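Local coordinates for protein starch synthase I (Hordeum vulgare, PDB 4HLN) that belongs to the starch synthases, glycosyltransferase-family proteins built from two Rossmann-like domains in the GT-B arrangement, at residues Lys179-Lys185 and Thr199-Glu203; Arg357-Gln363 and Ser387-Ile392; Ser366-Thr370 and Asn379-Ser383; Val393-Asp397 and Pro526-Asn530; Ile462-Glu468 and Tyr493-Phe497. All coordinates share one frame; numbering follows the deposited sequence.

Interaction 1: Lys179-Lys185 and Thr199-Glu203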
# COMPACT_ATOMS: atom_id res chain seq x y z
N LYS A 179 -25.03 6.66 10.68
CA LYS A 179 -25.09 7.96 10.01
C LYS A 179 -25.04 7.90 8.47
O LYS A 179 -25.00 8.92 7.81
CB LYS A 179 -24.01 8.90 10.55
CG LYS A 179 -24.14 9.19 12.03
CD LYS A 179 -23.89 10.67 12.32
CE LYS A 179 -24.26 11.02 13.76
NZ LYS A 179 -24.29 12.49 13.99
N ALA A 180 -25.07 6.70 7.91
CA ALA A 180 -25.14 6.56 6.47
C ALA A 180 -26.60 6.40 6.07
O ALA A 180 -27.14 5.29 6.13
CB ALA A 180 -24.36 5.35 6.03
N LEU A 181 -27.22 7.49 5.64
CA LEU A 181 -28.65 7.48 5.32
C LEU A 181 -29.00 7.03 3.90
O LEU A 181 -28.22 7.21 2.96
CB LEU A 181 -29.24 8.86 5.56
CG LEU A 181 -28.89 9.42 6.94
CD1 LEU A 181 -29.62 10.74 7.13
CD2 LEU A 181 -29.24 8.43 8.06
N TYR A 182 -30.19 6.43 3.76
CA TYR A 182 -30.69 5.96 2.48
C TYR A 182 -30.92 7.16 1.57
O TYR A 182 -31.50 8.14 1.99
CB TYR A 182 -31.98 5.18 2.68
CG TYR A 182 -32.67 4.79 1.39
CD1 TYR A 182 -32.01 4.05 0.41
CD2 TYR A 182 -34.00 5.13 1.17
CE1 TYR A 182 -32.64 3.69 -0.76
CE2 TYR A 182 -34.64 4.76 0.00
CZ TYR A 182 -33.96 4.05 -0.96
OH TYR A 182 -34.60 3.69 -2.13
N THR A 183 -30.47 7.06 0.32
CA THR A 183 -30.51 8.18 -0.61
C THR A 183 -31.82 8.23 -1.38
O THR A 183 -32.08 9.19 -2.08
CB THR A 183 -29.40 8.08 -1.67
OG1 THR A 183 -29.59 6.89 -2.46
CG2 THR A 183 -28.02 8.07 -1.01
N GLY A 184 -32.64 7.19 -1.27
CA GLY A 184 -33.81 7.13 -2.11
C GLY A 184 -33.53 6.59 -3.51
O GLY A 184 -34.43 6.50 -4.33
N LYS A 185 -32.29 6.21 -3.78
CA LYS A 185 -31.93 5.74 -5.12
C LYS A 185 -31.61 4.26 -5.16
O LYS A 185 -30.90 3.73 -4.30
CB LYS A 185 -30.76 6.55 -5.64
CG LYS A 185 -31.10 7.99 -5.87
CD LYS A 185 -31.95 8.16 -7.12
CE LYS A 185 -32.46 9.58 -7.23
NZ LYS A 185 -32.99 9.86 -8.59
N THR A 199 -29.26 -0.66 -3.52
CA THR A 199 -29.67 0.68 -3.15
C THR A 199 -28.46 1.44 -2.61
O THR A 199 -27.43 0.84 -2.33
CB THR A 199 -30.82 0.69 -2.12
OG1 THR A 199 -30.38 0.03 -0.93
CG2 THR A 199 -32.04 -0.04 -2.67
N PHE A 200 -28.58 2.75 -2.49
CA PHE A 200 -27.44 3.55 -2.10
C PHE A 200 -27.70 4.28 -0.81
O PHE A 200 -28.74 4.94 -0.65
CB PHE A 200 -27.10 4.58 -3.18
CG PHE A 200 -26.70 3.98 -4.50
CD1 PHE A 200 -25.36 3.85 -4.84
CD2 PHE A 200 -27.67 3.55 -5.40
CE1 PHE A 200 -24.99 3.31 -6.06
CE2 PHE A 200 -27.30 3.00 -6.62
CZ PHE A 200 -25.96 2.88 -6.95
N PHE A 201 -26.75 4.16 0.11
CA PHE A 201 -26.76 4.90 1.36
C PHE A 201 -25.59 5.86 1.30
O PHE A 201 -24.65 5.62 0.55
CB PHE A 201 -26.67 3.96 2.55
CG PHE A 201 -27.92 3.15 2.75
CD1 PHE A 201 -28.29 2.19 1.83
CD2 PHE A 201 -28.74 3.38 3.85
CE1 PHE A 201 -29.46 1.45 1.99
CE2 PHE A 201 -29.92 2.66 4.03
CZ PHE A 201 -30.28 1.69 3.09
N HIS A 202 -25.66 6.95 2.04
CA HIS A 202 -24.63 7.97 1.88
C HIS A 202 -24.32 8.73 3.14
O HIS A 202 -25.20 9.04 3.93
CB HIS A 202 -25.01 8.98 0.77
CG HIS A 202 -24.20 10.24 0.81
ND1 HIS A 202 -24.72 11.44 1.23
CD2 HIS A 202 -22.90 10.47 0.53
CE1 HIS A 202 -23.78 12.37 1.19
NE2 HIS A 202 -22.66 11.80 0.77
N GLU A 203 -23.05 9.05 3.33
CA GLU A 203 -22.68 9.97 4.38
C GLU A 203 -21.57 10.92 3.94
O GLU A 203 -20.59 10.54 3.27
CB GLU A 203 -22.29 9.22 5.65
CG GLU A 203 -21.96 10.17 6.80
CD GLU A 203 -21.29 9.51 8.00
OE1 GLU A 203 -21.15 8.26 8.01
OE2 GLU A 203 -20.90 10.25 8.93
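Leu181 and His202 form a hydrogen-bonded antiparallel pair, and Tyr182 and Phe201 beside them form a non-hydrogen-bonded one. The two strands are arms of a beta hairpin at one end of the large mixed sheet. Their short segments run at 127° to each other, so the pairing is splayed. His202 N binds Leu181 O at 2.7 Å, while the return bond from Leu181 N to His202 O is weak. Thr183 N donates to Phe200 O at 2.9 Å. The chain then turns a corner at Gly184, and Phe200 N reaches Lys185 O at 3.1 Å.

Phe200 O is gripped twice, because Thr183 OG1 also donates to it at 2.8 Å. This hydroxyl comes from above the carbonyl plane, while Thr183 N lies in it. On the face of Tyr182 and Phe201, the Tyr182 backbone covers one face of the Phe201 ring. Tyr182 CA stands 3.9 Å from the ring centroid in a CH-pi contact, and Tyr182 CB touches Phe201 CE2 at 3.5 Å. The two rings meet obliquely, with planes 49° apart. Ala180 O lies at the edge of the Phe201 ring, near its plane. The imidazole of His202 turns from residues 179-185, and its NE2 is hydrogen-bonded to Asp209 of strand 208-214. Phe200 packs on Ala245 and Ala249 of helix 235-252. Thr183 also shapes the corner. Its OG1 sits between the backbone N and the carbonyl carbon (chi1 62°) and accepts from Lys185 N at 3.1 Å, an ST turn.

Interaction 2: Arg357-Gln363 and Ser387-Ile392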
# COMPACT_ATOMS: atom_id res chain seq x y z
N ARG A 357 -4.28 4.29 -16.10
CA ARG A 357 -3.01 4.24 -15.39
C ARG A 357 -3.04 3.09 -14.38
O ARG A 357 -4.11 2.61 -14.03
CB ARG A 357 -2.75 5.55 -14.64
CG ARG A 357 -2.78 6.82 -15.48
CD ARG A 357 -1.64 6.92 -16.44
NE ARG A 357 -0.34 6.78 -15.79
CZ ARG A 357 0.81 7.10 -16.37
NH1 ARG A 357 0.81 7.60 -17.61
NH2 ARG A 357 1.96 6.94 -15.71
N ILE A 358 -1.88 2.66 -13.91
CA ILE A 358 -1.80 1.59 -12.92
C ILE A 358 -0.81 1.90 -11.82
O ILE A 358 0.37 2.15 -12.08
CB ILE A 358 -1.36 0.26 -13.55
CG1 ILE A 358 -2.36 -0.16 -14.63
CG2 ILE A 358 -1.20 -0.83 -12.46
CD1 ILE A 358 -1.97 -1.35 -15.38
N VAL A 359 -1.29 1.88 -10.59
CA VAL A 359 -0.43 2.06 -9.42
C VAL A 359 -0.32 0.72 -8.70
O VAL A 359 -1.32 0.14 -8.27
CB VAL A 359 -1.02 3.11 -8.47
CG1 VAL A 359 -0.20 3.19 -7.19
CG2 VAL A 359 -1.08 4.47 -9.16
N THR A 360 0.90 0.22 -8.57
CA THR A 360 1.04 -1.16 -8.14
C THR A 360 2.14 -1.37 -7.11
O THR A 360 3.20 -0.76 -7.18
CB THR A 360 1.31 -2.06 -9.36
OG1 THR A 360 1.84 -3.31 -8.93
CG2 THR A 360 2.29 -1.39 -10.30
N VAL A 361 1.86 -2.23 -6.14
CA VAL A 361 2.84 -2.63 -5.14
C VAL A 361 4.14 -3.16 -5.77
O VAL A 361 5.23 -2.99 -5.22
CB VAL A 361 2.27 -3.72 -4.24
CG1 VAL A 361 1.74 -4.86 -5.10
CG2 VAL A 361 3.32 -4.21 -3.24
N SER A 362 4.01 -3.79 -6.93
CA SER A 362 5.10 -4.52 -7.55
C SER A 362 6.15 -3.59 -8.15
O SER A 362 7.23 -4.05 -8.54
CB SER A 362 4.55 -5.47 -8.62
OG SER A 362 4.06 -4.74 -9.74
N GLN A 363 5.83 -2.30 -8.23
CA GLN A 363 6.74 -1.32 -8.78
C GLN A 363 8.13 -1.25 -8.13
O GLN A 363 9.15 -1.20 -8.83
CB GLN A 363 6.11 0.06 -8.79
CG GLN A 363 5.73 0.49 -10.19
CD GLN A 363 6.92 0.47 -11.12
OE1 GLN A 363 7.89 1.19 -10.92
NE2 GLN A 363 6.85 -0.37 -12.15
N SER A 387 4.65 1.68 -19.49
CA SER A 387 4.61 3.14 -19.60
C SER A 387 3.56 3.82 -18.73
O SER A 387 3.57 5.04 -18.58
CB SER A 387 4.40 3.54 -21.06
OG SER A 387 3.15 3.06 -21.53
N VAL A 388 2.64 3.03 -18.16
CA VAL A 388 1.61 3.60 -17.30
C VAL A 388 1.68 3.12 -15.87
O VAL A 388 0.72 3.28 -15.11
CB VAL A 388 0.18 3.37 -17.86
CG1 VAL A 388 -0.02 4.20 -19.11
CG2 VAL A 388 -0.06 1.88 -18.15
N LEU A 389 2.82 2.53 -15.49
CA LEU A 389 3.00 2.02 -14.13
C LEU A 389 3.63 3.02 -13.17
O LEU A 389 4.49 3.82 -13.57
CB LEU A 389 3.85 0.74 -14.14
CG LEU A 389 3.25 -0.48 -14.82
CD1 LEU A 389 4.12 -1.71 -14.56
CD2 LEU A 389 1.83 -0.72 -14.35
N ASN A 390 3.21 2.96 -11.91
CA ASN A 390 3.76 3.77 -10.83
C ASN A 390 3.61 3.00 -9.54
O ASN A 390 2.69 2.20 -9.39
CB ASN A 390 3.02 5.10 -10.69
CG ASN A 390 2.94 5.87 -12.00
OD1 ASN A 390 1.97 5.74 -12.78
ND2 ASN A 390 3.95 6.69 -12.25
N GLY A 391 4.52 3.25 -8.60
CA GLY A 391 4.44 2.59 -7.31
C GLY A 391 3.39 3.22 -6.41
O GLY A 391 2.96 4.35 -6.63
N ILE A 392 2.97 2.47 -5.39
CA ILE A 392 2.08 3.01 -4.38
C ILE A 392 2.84 4.08 -3.61
O ILE A 392 4.00 3.89 -3.28
CB ILE A 392 1.64 1.94 -3.37
CG1 ILE A 392 1.27 0.63 -4.07
CG2 ILE A 392 0.49 2.46 -2.54
CD1 ILE A 392 -0.21 0.37 -4.18
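Val388 lies against Arg357, with its CA over one face of the guanidinium. Its O accepts from Ile358 N at 2.9 Å and starts a parallel strand pairing at the end of the large sheet. At Leu389 the side chain runs beside Ile358, both pointing the same way, and CD2 packs on Ile358 CB.

Asn390 carries most of the polar contact. Its backbone N binds Ile358 O at 3.0 Å, and its O receives Thr360 N at 2.8 Å. Its side-chain OD1 accepts from Arg357 NH2 at 3.2 Å. That bond is almost straight (179°), uses a lone pair and stays in the guanidinium plane. The bends at chi2 and chi3 of Arg357 fold the group back to reach it.

Gly391 CA touches Gln363 CB at 3.4 Å. Ile392 ends the segment with CG1 near Val361 N, and its CA meets Val359 CG1 at 3.6 Å. Helix 611-627 packs on Arg357, Asn390 and Ile392. An in-plane bond and Val388 over one face thus limit how the guanidinium can turn. Its charge is met here by a neutral amide oxygen, which would be polarised by it.

Interaction 3: Ser366-Thr370 and Asn379-Ser383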
# COMPACT_ATOMS: atom_id res chain seq x y z
N SER A 366 11.62 -6.62 -7.78
CA SER A 366 12.25 -7.26 -8.93
C SER A 366 11.26 -8.09 -9.73
O SER A 366 10.21 -8.47 -9.22
CB SER A 366 13.37 -8.18 -8.45
OG SER A 366 12.83 -9.20 -7.62
N TRP A 367 11.62 -8.39 -10.97
CA TRP A 367 10.83 -9.29 -11.80
C TRP A 367 10.51 -10.58 -11.05
O TRP A 367 9.37 -11.06 -11.02
CB TRP A 367 11.57 -9.61 -13.10
CG TRP A 367 10.82 -10.57 -13.99
CD1 TRP A 367 10.80 -11.94 -13.90
CD2 TRP A 367 9.97 -10.23 -15.09
NE1 TRP A 367 9.99 -12.47 -14.88
CE2 TRP A 367 9.47 -11.44 -15.63
CE3 TRP A 367 9.59 -9.02 -15.68
CZ2 TRP A 367 8.61 -11.47 -16.73
CZ3 TRP A 367 8.73 -9.05 -16.77
CH2 TRP A 367 8.25 -10.27 -17.28
N GLU A 368 11.54 -11.14 -10.43
CA GLU A 368 11.47 -12.42 -9.75
C GLU A 368 10.45 -12.40 -8.62
O GLU A 368 9.68 -13.34 -8.45
CB GLU A 368 12.86 -12.79 -9.21
CG GLU A 368 13.97 -12.93 -10.28
CD GLU A 368 14.28 -11.64 -11.08
OE1 GLU A 368 14.06 -10.51 -10.57
OE2 GLU A 368 14.76 -11.76 -12.23
N VAL A 369 10.46 -11.33 -7.83
CA VAL A 369 9.53 -11.21 -6.71
C VAL A 369 8.10 -11.10 -7.24
O VAL A 369 7.20 -11.82 -6.78
CB VAL A 369 9.87 -10.00 -5.81
CG1 VAL A 369 8.77 -9.76 -4.79
CG2 VAL A 369 11.19 -10.24 -5.11
N THR A 370 7.90 -10.22 -8.21
CA THR A 370 6.59 -10.05 -8.81
C THR A 370 6.07 -11.37 -9.39
O THR A 370 4.90 -11.71 -9.22
CB THR A 370 6.62 -8.98 -9.90
OG1 THR A 370 6.98 -7.72 -9.32
CG2 THR A 370 5.26 -8.86 -10.54
N ASN A 379 2.78 -11.00 -14.70
CA ASN A 379 3.94 -10.14 -14.72
C ASN A 379 4.24 -9.60 -16.13
O ASN A 379 4.54 -8.42 -16.31
CB ASN A 379 5.15 -10.86 -14.15
CG ASN A 379 6.23 -9.90 -13.69
OD1 ASN A 379 6.23 -8.73 -14.05
ND2 ASN A 379 7.17 -10.41 -12.90
N GLU A 380 4.16 -10.46 -17.13
CA GLU A 380 4.40 -10.03 -18.49
C GLU A 380 3.32 -9.05 -18.95
O GLU A 380 3.59 -8.10 -19.68
CB GLU A 380 4.49 -11.24 -19.42
CG GLU A 380 5.87 -11.86 -19.42
CD GLU A 380 5.84 -13.37 -19.58
OE1 GLU A 380 6.92 -13.99 -19.53
OE2 GLU A 380 4.73 -13.93 -19.75
N LEU A 381 2.10 -9.28 -18.49
CA LEU A 381 0.99 -8.39 -18.78
C LEU A 381 1.27 -7.00 -18.23
O LEU A 381 1.20 -6.02 -18.96
CB LEU A 381 -0.27 -8.95 -18.15
CG LEU A 381 -1.55 -8.46 -18.80
CD1 LEU A 381 -1.47 -8.73 -20.29
CD2 LEU A 381 -2.72 -9.18 -18.19
N LEU A 382 1.60 -6.92 -16.95
CA LEU A 382 2.00 -5.68 -16.32
C LEU A 382 3.10 -4.97 -17.09
O LEU A 382 2.97 -3.79 -17.40
CB LEU A 382 2.48 -5.91 -14.90
CG LEU A 382 1.42 -6.27 -13.86
CD1 LEU A 382 2.07 -6.46 -12.51
CD2 LEU A 382 0.34 -5.22 -13.79
N SER A 383 4.18 -5.69 -17.38
CA SER A 383 5.33 -5.05 -18.00
C SER A 383 5.02 -4.67 -19.44
O SER A 383 5.67 -3.79 -20.01
CB SER A 383 6.58 -5.92 -17.90
OG SER A 383 6.33 -7.22 -18.37
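Asn379 ND2 is the polar centre of this contact. It lies 3.0 Å from Trp367 O and is hydrogen-bonded to the hydroxyl of Thr371, the residue just past the segment. The same nitrogen stands over one face of the Trp367 indole, 3.6 Å from CD2. The amide and ring planes are only 20° apart, so the two groups are stacked. Trp367 CG is anti to the backbone N (chi1 179°), which swings the indole across toward the second helix.

From the other side, Thr370 closes on the amide. Thr370 CB lies 3.4 Å from Asn379 ND2, and its CG2 is 3.5 Å from Asn379 CG. The amide is therefore held between the threonine and the indole. The benzo part of the indole reaches further along the second helix. Glu380 CG meets the ring edge, 3.6 Å from Trp367 CH2. Ser383 OG also lies near the ring plane, 3.4 Å from Trp367 CZ3.

Ser366 is the N-cap of the first helix, and its OG accepts from Val369 N at 3.2 Å. Helices 367-374 and 376-384 follow each other in the connection between the parallel strands 357-360 and 389-391. Leu381 and Leu382 of the second helix also pack on helix 347-354. Val369 touches Phe524, and Ser366 touches Ser572 in a loop.

Interaction 4: Val393-Asp397 and Pro526-Asn530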
# COMPACT_ATOMS: atom_id res chain seq x y z
N VAL A 393 2.21 5.21 -3.32
CA VAL A 393 2.85 6.23 -2.50
C VAL A 393 1.99 6.51 -1.29
O VAL A 393 0.78 6.74 -1.43
CB VAL A 393 3.12 7.54 -3.27
CG1 VAL A 393 3.73 8.61 -2.34
CG2 VAL A 393 4.02 7.29 -4.47
N ASN A 394 2.61 6.47 -0.11
CA ASN A 394 1.90 6.67 1.15
C ASN A 394 2.39 7.91 1.92
O ASN A 394 3.39 8.53 1.56
CB ASN A 394 1.99 5.40 2.03
CG ASN A 394 1.36 4.15 1.36
OD1 ASN A 394 2.02 3.14 1.16
ND2 ASN A 394 0.06 4.23 1.04
N GLY A 395 1.67 8.27 2.98
CA GLY A 395 2.08 9.36 3.84
C GLY A 395 2.05 8.93 5.30
O GLY A 395 1.60 7.82 5.63
N ILE A 396 2.52 9.81 6.18
CA ILE A 396 2.47 9.54 7.61
C ILE A 396 1.95 10.77 8.30
O ILE A 396 2.08 11.87 7.76
CB ILE A 396 3.88 9.22 8.21
CG1 ILE A 396 4.72 10.49 8.29
CG2 ILE A 396 4.58 8.13 7.41
CD1 ILE A 396 6.19 10.26 8.61
N ASP A 397 1.38 10.59 9.49
CA ASP A 397 0.97 11.70 10.36
C ASP A 397 2.18 12.33 11.05
O ASP A 397 2.81 11.71 11.91
CB ASP A 397 -0.02 11.20 11.41
CG ASP A 397 -0.60 12.32 12.25
OD1 ASP A 397 -0.02 13.44 12.24
OD2 ASP A 397 -1.63 12.08 12.92
N PRO A 526 2.77 -3.24 0.48
CA PRO A 526 1.99 -2.18 -0.16
C PRO A 526 1.90 -0.97 0.77
O PRO A 526 1.64 0.15 0.33
CB PRO A 526 0.62 -2.82 -0.34
CG PRO A 526 0.49 -3.71 0.83
CD PRO A 526 1.89 -4.21 1.16
N CYS A 527 2.12 -1.21 2.06
CA CYS A 527 2.01 -0.16 3.05
C CYS A 527 3.30 -0.08 3.87
O CYS A 527 3.32 -0.43 5.07
CB CYS A 527 0.81 -0.43 3.95
SG CYS A 527 0.52 0.85 5.20
N GLY A 528 4.36 0.38 3.22
CA GLY A 528 5.66 0.47 3.88
C GLY A 528 5.86 1.78 4.62
O GLY A 528 6.42 2.74 4.09
N LEU A 529 5.41 1.83 5.87
CA LEU A 529 5.49 3.07 6.62
C LEU A 529 6.78 3.17 7.41
O LEU A 529 7.24 4.27 7.71
CB LEU A 529 4.28 3.25 7.52
CG LEU A 529 2.98 3.45 6.72
CD1 LEU A 529 1.80 3.81 7.60
CD2 LEU A 529 3.19 4.53 5.68
N ASN A 530 7.37 2.03 7.74
CA ASN A 530 8.57 2.08 8.57
C ASN A 530 9.71 2.87 7.93
O ASN A 530 10.40 3.62 8.63
CB ASN A 530 8.98 0.68 9.06
CG ASN A 530 8.10 0.18 10.21
OD1 ASN A 530 6.97 0.64 10.38
ND2 ASN A 530 8.62 -0.76 11.00
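Leu529 overlaps Asn394, with CD2 lying 3.9 Å from Asn394 CB. The contact belongs to the junction between the two domains of the GT-B fold. Residues 393-397 carry the chain out of the first domain, after strand 389-391. Residues 526-530 lead into helix 529-536 of the second.

The methyl CD2 of Leu529 is the main point of touch. Besides Asn394 it meets Gly395 O at 3.7 Å and Ile396 CG2 at 4.2 Å. Leu529 CG is anti to the carbonyl carbon (chi1 -67°), which turns CD2 toward residues 394-396. One leucine branch thus lies along three consecutive residues of the linker. Ile396 extends the apolar patch onto helix 529-536, where it touches Leu532, Tyr533 and Gln536.

The end of the Asn394 side chain lies near the backbone of Pro526 and Cys527. Gly528 is the centre of an inverse gamma turn, closed by a weak bond from Leu529 N to Cys527 O. This brings the chain round to the start of the helix.

The contact is small, burying 190 Å² in all, but a covalent link stands next to it. Cys527 forms a disulfide with Cys147, and Asn394 also touches Cys147. The bond between Cys527 SG and Cys147 SG ties the helix approach to the loop before helix 150-156.

Interaction 5: Ile462-Glu468 and Tyr493-Phe497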
# COMPACT_ATOMS: atom_id res chain seq x y z
N ILE A 462 21.01 -13.52 11.89
CA ILE A 462 21.46 -13.12 13.22
C ILE A 462 22.84 -13.67 13.57
O ILE A 462 23.75 -12.90 13.88
CB ILE A 462 20.44 -13.50 14.32
CG1 ILE A 462 19.35 -12.44 14.43
CG2 ILE A 462 21.12 -13.65 15.66
CD1 ILE A 462 19.87 -11.11 14.95
N PRO A 463 23.00 -14.99 13.53
CA PRO A 463 24.28 -15.57 13.96
C PRO A 463 25.46 -14.97 13.21
O PRO A 463 26.45 -14.56 13.82
CB PRO A 463 24.11 -17.05 13.61
CG PRO A 463 22.62 -17.27 13.69
CD PRO A 463 22.04 -16.03 13.11
N ASP A 464 25.35 -14.89 11.90
CA ASP A 464 26.40 -14.31 11.08
C ASP A 464 26.58 -12.83 11.40
O ASP A 464 27.64 -12.24 11.17
CB ASP A 464 26.04 -14.50 9.60
CG ASP A 464 27.26 -14.67 8.72
OD1 ASP A 464 28.33 -14.13 9.06
OD2 ASP A 464 27.13 -15.36 7.68
N LEU A 465 25.53 -12.23 11.94
CA LEU A 465 25.48 -10.79 12.17
C LEU A 465 26.13 -10.38 13.49
O LEU A 465 26.75 -9.32 13.58
CB LEU A 465 24.03 -10.30 12.12
CG LEU A 465 23.69 -8.81 12.07
CD1 LEU A 465 23.53 -8.22 13.46
CD2 LEU A 465 24.71 -8.01 11.26
N MET A 466 25.98 -11.23 14.50
CA MET A 466 26.61 -11.01 15.81
C MET A 466 28.13 -11.25 15.79
O MET A 466 28.82 -10.95 16.75
CB MET A 466 25.96 -11.88 16.88
CG MET A 466 24.43 -11.78 16.93
SD MET A 466 23.76 -10.33 17.80
CE MET A 466 24.11 -9.01 16.65
N ARG A 467 28.64 -11.79 14.69
CA ARG A 467 30.08 -11.86 14.48
C ARG A 467 30.70 -10.45 14.47
O ARG A 467 31.91 -10.29 14.60
CB ARG A 467 30.40 -12.55 13.15
CG ARG A 467 30.24 -14.06 13.16
CD ARG A 467 30.49 -14.64 11.78
NE ARG A 467 30.77 -16.07 11.82
CZ ARG A 467 30.20 -16.98 11.03
NH1 ARG A 467 30.53 -18.26 11.14
NH2 ARG A 467 29.30 -16.61 10.12
N GLU A 468 29.86 -9.44 14.31
CA GLU A 468 30.33 -8.07 14.19
C GLU A 468 30.04 -7.30 15.47
O GLU A 468 29.25 -7.74 16.30
CB GLU A 468 29.66 -7.37 13.01
CG GLU A 468 29.44 -8.28 11.80
CD GLU A 468 30.29 -7.88 10.60
OE1 GLU A 468 30.34 -8.65 9.62
OE2 GLU A 468 30.90 -6.79 10.64
N TYR A 493 23.61 -13.83 22.99
CA TYR A 493 24.39 -12.63 22.71
C TYR A 493 23.96 -11.53 23.66
O TYR A 493 23.30 -10.58 23.26
CB TYR A 493 24.16 -12.19 21.27
CG TYR A 493 24.24 -13.33 20.28
CD1 TYR A 493 23.12 -14.07 19.94
CD2 TYR A 493 25.46 -13.68 19.69
CE1 TYR A 493 23.20 -15.12 19.04
CE2 TYR A 493 25.56 -14.72 18.79
CZ TYR A 493 24.42 -15.44 18.47
OH TYR A 493 24.51 -16.49 17.57
N LYS A 494 24.33 -11.66 24.93
CA LYS A 494 23.68 -10.87 25.97
C LYS A 494 24.08 -9.39 25.99
O LYS A 494 23.55 -8.60 26.77
CB LYS A 494 23.84 -11.53 27.34
CG LYS A 494 22.50 -11.74 28.09
CD LYS A 494 21.69 -10.43 28.23
CE LYS A 494 20.46 -10.59 29.13
NZ LYS A 494 19.86 -9.27 29.47
N ASP A 495 25.00 -9.01 25.11
CA ASP A 495 25.51 -7.65 25.08
C ASP A 495 25.26 -6.99 23.72
O ASP A 495 25.70 -5.86 23.46
CB ASP A 495 27.01 -7.67 25.39
CG ASP A 495 27.79 -8.63 24.47
OD1 ASP A 495 27.23 -9.67 24.05
OD2 ASP A 495 28.97 -8.33 24.16
N LYS A 496 24.55 -7.70 22.86
CA LYS A 496 24.40 -7.28 21.47
C LYS A 496 22.95 -7.35 20.99
O LYS A 496 22.56 -6.60 20.10
CB LYS A 496 25.26 -8.16 20.57
CG LYS A 496 26.75 -8.00 20.75
CD LYS A 496 27.50 -8.90 19.77
CE LYS A 496 29.00 -8.64 19.80
NZ LYS A 496 29.71 -9.31 18.67
N PHE A 497 22.16 -8.24 21.57
CA PHE A 497 20.81 -8.48 21.06
C PHE A 497 19.73 -8.32 22.13
O PHE A 497 19.85 -8.86 23.22
CB PHE A 497 20.71 -9.88 20.45
CG PHE A 497 19.33 -10.22 19.97
CD1 PHE A 497 18.99 -10.10 18.63
CD2 PHE A 497 18.36 -10.65 20.86
CE1 PHE A 497 17.72 -10.41 18.19
CE2 PHE A 497 17.08 -10.95 20.43
CZ PHE A 497 16.76 -10.84 19.08
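Lys496 sets off with CG anti to the carbonyl carbon (chi1 -67°) and then runs fully extended toward residues 466-468. Met466 is bent at chi2 and chi3 instead, and this curls its chain against the Tyr493 ring. The contact joins two successive crossovers of the Rossmann-like second domain. Helix 455-466 ends at one segment. The other is the loop from helix 480-492 to strand 497-501.

Met466 CG sits over one face of the Tyr493 ring, 3.6 Å from the centroid and 14° off the normal, a CH-pi contact. Met466 SD follows obliquely, 4.4 Å from the same centroid, and makes a Met-aromatic contact. Met466 CB lies 3.4 Å from Tyr493 CD2. The sulfur also passes Lys496 CB at 3.8 Å, where the two side chains run past one another in opposite senses.

Deeper in, Ile462 CD1 packs on Phe497 CD1 at 3.9 Å, the two side chains crossing at about a right angle. Ile462 and Phe497 both touch Thr489 of helix 480-492. At the outer end, Pro463 lies beside the Tyr493 hydroxyl. The carboxylate of Glu468 turns away and forms a salt bridge with Arg584.

The lysine ammonium would suit the partial negative charge of carbonyls near the end of helix 455-466. Lys496 NZ donates hydrogen bonds to Met466 O at 2.7 Å and Glu468 O at 2.9 Å. The second is met from above the carbonyl plane.

In the fold
From the N terminus, interaction 1 comes first and closes a short hairpin at one end of the large mixed sheet. Interaction 2 closes a longer loop at the other end of that sheet. Its centre is about 33 Å from that of interaction 1. Interaction 3 falls within this loop and pairs its two helices, touching interaction 2 through Ser362 and Leu389. The chain then leaves the first domain along 393-397. Interaction 4 closes a loop of more than a hundred residues and joins that linker to the second domain. Interaction 5 lies within this loop, joining successive crossovers at the far side of the second domain. No two loops cross.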